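Local structure of paternally-expressed gene 3 protein (Homo sapiens, 4BHX) at residues Glu48-Glu51 / Leu52-Leu55. The protein mediates between p53 and BAX in DNA-damage-induced neuronal death as a zinc-finger protein whose SCAN domain enables homo- or heterodimerization to control gene expression. Residues are numbered along the deposited sequence; the frame is centred on the assembly and turned at random.
Sequences EIIE and LLVL
Two consecutive turns of the α-helix 46-61 meet here, with L53 reaching back to both I49 and I50 and V54 lying against I50. Four successive i to i+4 backbone bonds join the turns: L52 N donates to E48 O, L53 N to I49 O, V54 N to I50 O and L55 N to E51 O. The bond from L53 N to I49 O is the most bent, with an N-H...O angle of 148°. The one from L55 N to E51 O is the shortest of the four at 2.8 Å. On the side of the isoleucines, L53 sets its CG beside its own backbone N (chi1 -59°), which turns the branch back over the preceding turn. L53 CG rests 3.3 Å from I49 O, and L53 CD1 stands 4.3 Å from I49 CG2 and equally far from I50 CD1. These are loose methyl-to-methyl contacts along the helix surface. The helix belongs to the all-helical SCAN domain, the module through which this zinc-finger protein dimerizes. V54 directs CG2 back to I50, 3.4 Å from I50 O and 4.4 Å from I50 CG2. L52 likewise leans over the turn before it, its CG 3.6 Å from E48 O. L55 behaves differently: with CG anti to the backbone N (chi1 179°), its branch leaves the preceding turn and packs on C78 and L81 of helix 78-85, where V54 also touches C78. I49 rests on P41 and R44, L52 also touches R44, and E48 OE1 accepts a hydrogen bond from T45 N.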
ATOM      1  N   GLU A  48     -11.320   6.042  -4.541  1.00 12.92           N
ATOM      2  CA  GLU A  48     -10.565   5.897  -3.299  1.00 14.13           C
ATOM      3  C   GLU A  48      -9.463   4.827  -3.423  1.00 14.22           C
ATOM      4  O   GLU A  48      -8.336   5.004  -2.946  1.00 13.39           O
ATOM      5  CB  GLU A  48     -11.552   5.581  -2.154  1.00 13.84           C
ATOM      6  CG  GLU A  48     -12.158   6.840  -1.651  1.00 14.62           C
ATOM      7  CD  GLU A  48     -13.459   6.705  -0.887  1.00 17.12           C
ATOM      8  OE1 GLU A  48     -14.002   5.595  -0.810  1.00 15.59           O
ATOM      9  OE2 GLU A  48     -13.972   7.771  -0.433  1.00 17.05           O
ATOM     10  N   ILE A  49      -9.789   3.766  -4.129  1.00 13.37           N
ATOM     11  CA  ILE A  49      -8.879   2.700  -4.453  1.00 14.14           C
ATOM     12  C   ILE A  49      -7.732   3.229  -5.307  1.00 13.90           C
ATOM     13  O   ILE A  49      -6.589   2.961  -5.027  1.00 13.70           O
ATOM     14  CB  ILE A  49      -9.608   1.522  -5.141  1.00 15.14           C
ATOM     15  CG1 ILE A  49     -10.434   0.764  -4.115  1.00 17.14           C
ATOM     16  CG2 ILE A  49      -8.615   0.534  -5.763  1.00 14.00           C
ATOM     17  CD1 ILE A  49     -11.509  -0.074  -4.764  1.00 21.22           C
ATOM     18  N   ILE A  50      -8.031   4.002  -6.318  1.00 13.34           N
ATOM     19  CA  ILE A  50      -7.012   4.618  -7.145  1.00 15.52           C
ATOM     20  C   ILE A  50      -6.063   5.491  -6.343  1.00 13.83           C
ATOM     21  O   ILE A  50      -4.862   5.429  -6.488  1.00 11.69           O
ATOM     22  CB  ILE A  50      -7.657   5.382  -8.322  1.00 17.07           C
ATOM     23  CG1 ILE A  50      -8.358   4.373  -9.251  1.00 20.43           C
ATOM     24  CG2 ILE A  50      -6.646   6.270  -9.021  1.00 18.32           C
ATOM     25  CD1 ILE A  50      -7.517   3.611 -10.252  1.00 24.19           C
ATOM     26  N   GLU A  51      -6.605   6.266  -5.429  1.00 14.41           N
ATOM     27  CA  GLU A  51      -5.767   7.061  -4.571  1.00 15.52           C
ATOM     28  C   GLU A  51      -4.819   6.279  -3.684  1.00 14.66           C
ATOM     29  O   GLU A  51      -3.632   6.703  -3.520  1.00 16.32           O
ATOM     30  CB  GLU A  51      -6.622   7.968  -3.729  1.00 18.85           C
ATOM     31  CG  GLU A  51      -7.310   9.002  -4.562  1.00 23.74           C
ATOM     32  CD  GLU A  51      -6.388  10.119  -4.985  0.50 25.47           C
ATOM     33  OE1 GLU A  51      -5.179  10.096  -4.715  1.00 33.83           O
ATOM     34  OE2 GLU A  51      -6.893  11.037  -5.602  1.00 31.68           O
ATOM     35  N   LEU A  52      -5.271   5.153  -3.167  1.00 13.18           N
ATOM     36  CA  LEU A  52      -4.392   4.238  -2.448  1.00 14.26           C
ATOM     37  C   LEU A  52      -3.231   3.698  -3.336  1.00 13.76           C
ATOM     38  O   LEU A  52      -2.116   3.489  -2.842  1.00 11.10           O
ATOM     39  CB  LEU A  52      -5.119   3.046  -1.836  1.00 15.29           C
ATOM     40  CG  LEU A  52      -6.074   3.421  -0.676  1.00 19.42           C
ATOM     41  CD1 LEU A  52      -6.869   2.197  -0.283  1.00 18.94           C
ATOM     42  CD2 LEU A  52      -5.301   3.962   0.513  1.00 20.46           C
ATOM     43  N   LEU A  53      -3.514   3.433  -4.617  1.00 11.83           N
ATOM     44  CA  LEU A  53      -2.484   2.916  -5.514  1.00 11.38           C
ATOM     45  C   LEU A  53      -1.469   4.005  -5.830  1.00 11.24           C
ATOM     46  O   LEU A  53      -0.258   3.744  -5.915  1.00 12.02           O
ATOM     47  CB  LEU A  53      -3.124   2.483  -6.830  1.00 12.49           C
ATOM     48  CG  LEU A  53      -4.158   1.421  -6.623  1.00 13.71           C
ATOM     49  CD1 LEU A  53      -4.912   1.095  -7.910  1.00 15.92           C
ATOM     50  CD2 LEU A  53      -3.442   0.216  -6.091  1.00 13.63           C
ATOM     51  N   VAL A  54      -1.944   5.216  -6.026  1.00 11.08           N
ATOM     52  CA  VAL A  54      -1.067   6.352  -6.239  1.00 11.68           C
ATOM     53  C   VAL A  54      -0.188   6.580  -4.991  1.00 13.29           C
ATOM     54  O   VAL A  54       1.037   6.729  -5.085  1.00 11.12           O
ATOM     55  CB  VAL A  54      -1.851   7.618  -6.598  1.00 12.21           C
ATOM     56  CG1 VAL A  54      -0.974   8.868  -6.564  1.00 12.49           C
ATOM     57  CG2 VAL A  54      -2.523   7.495  -7.932  1.00 12.41           C
ATOM     58  N   LEU A  55      -0.810   6.562  -3.813  1.00 13.07           N
ATOM     59  CA  LEU A  55      -0.028   6.659  -2.573  1.00 13.34           C
ATOM     60  C   LEU A  55       1.044   5.560  -2.428  1.00 12.57           C
ATOM     61  O   LEU A  55       2.210   5.906  -2.111  1.00 11.94           O
ATOM     62  CB  LEU A  55      -0.963   6.720  -1.361  1.00 13.34           C
ATOM     63  CG  LEU A  55      -0.189   6.803   0.002  1.00 14.82           C
ATOM     64  CD1 LEU A  55       0.535   8.125   0.093  1.00 16.17           C
ATOM     65  CD2 LEU A  55      -1.215   6.559   1.089  1.00 16.22           C
TER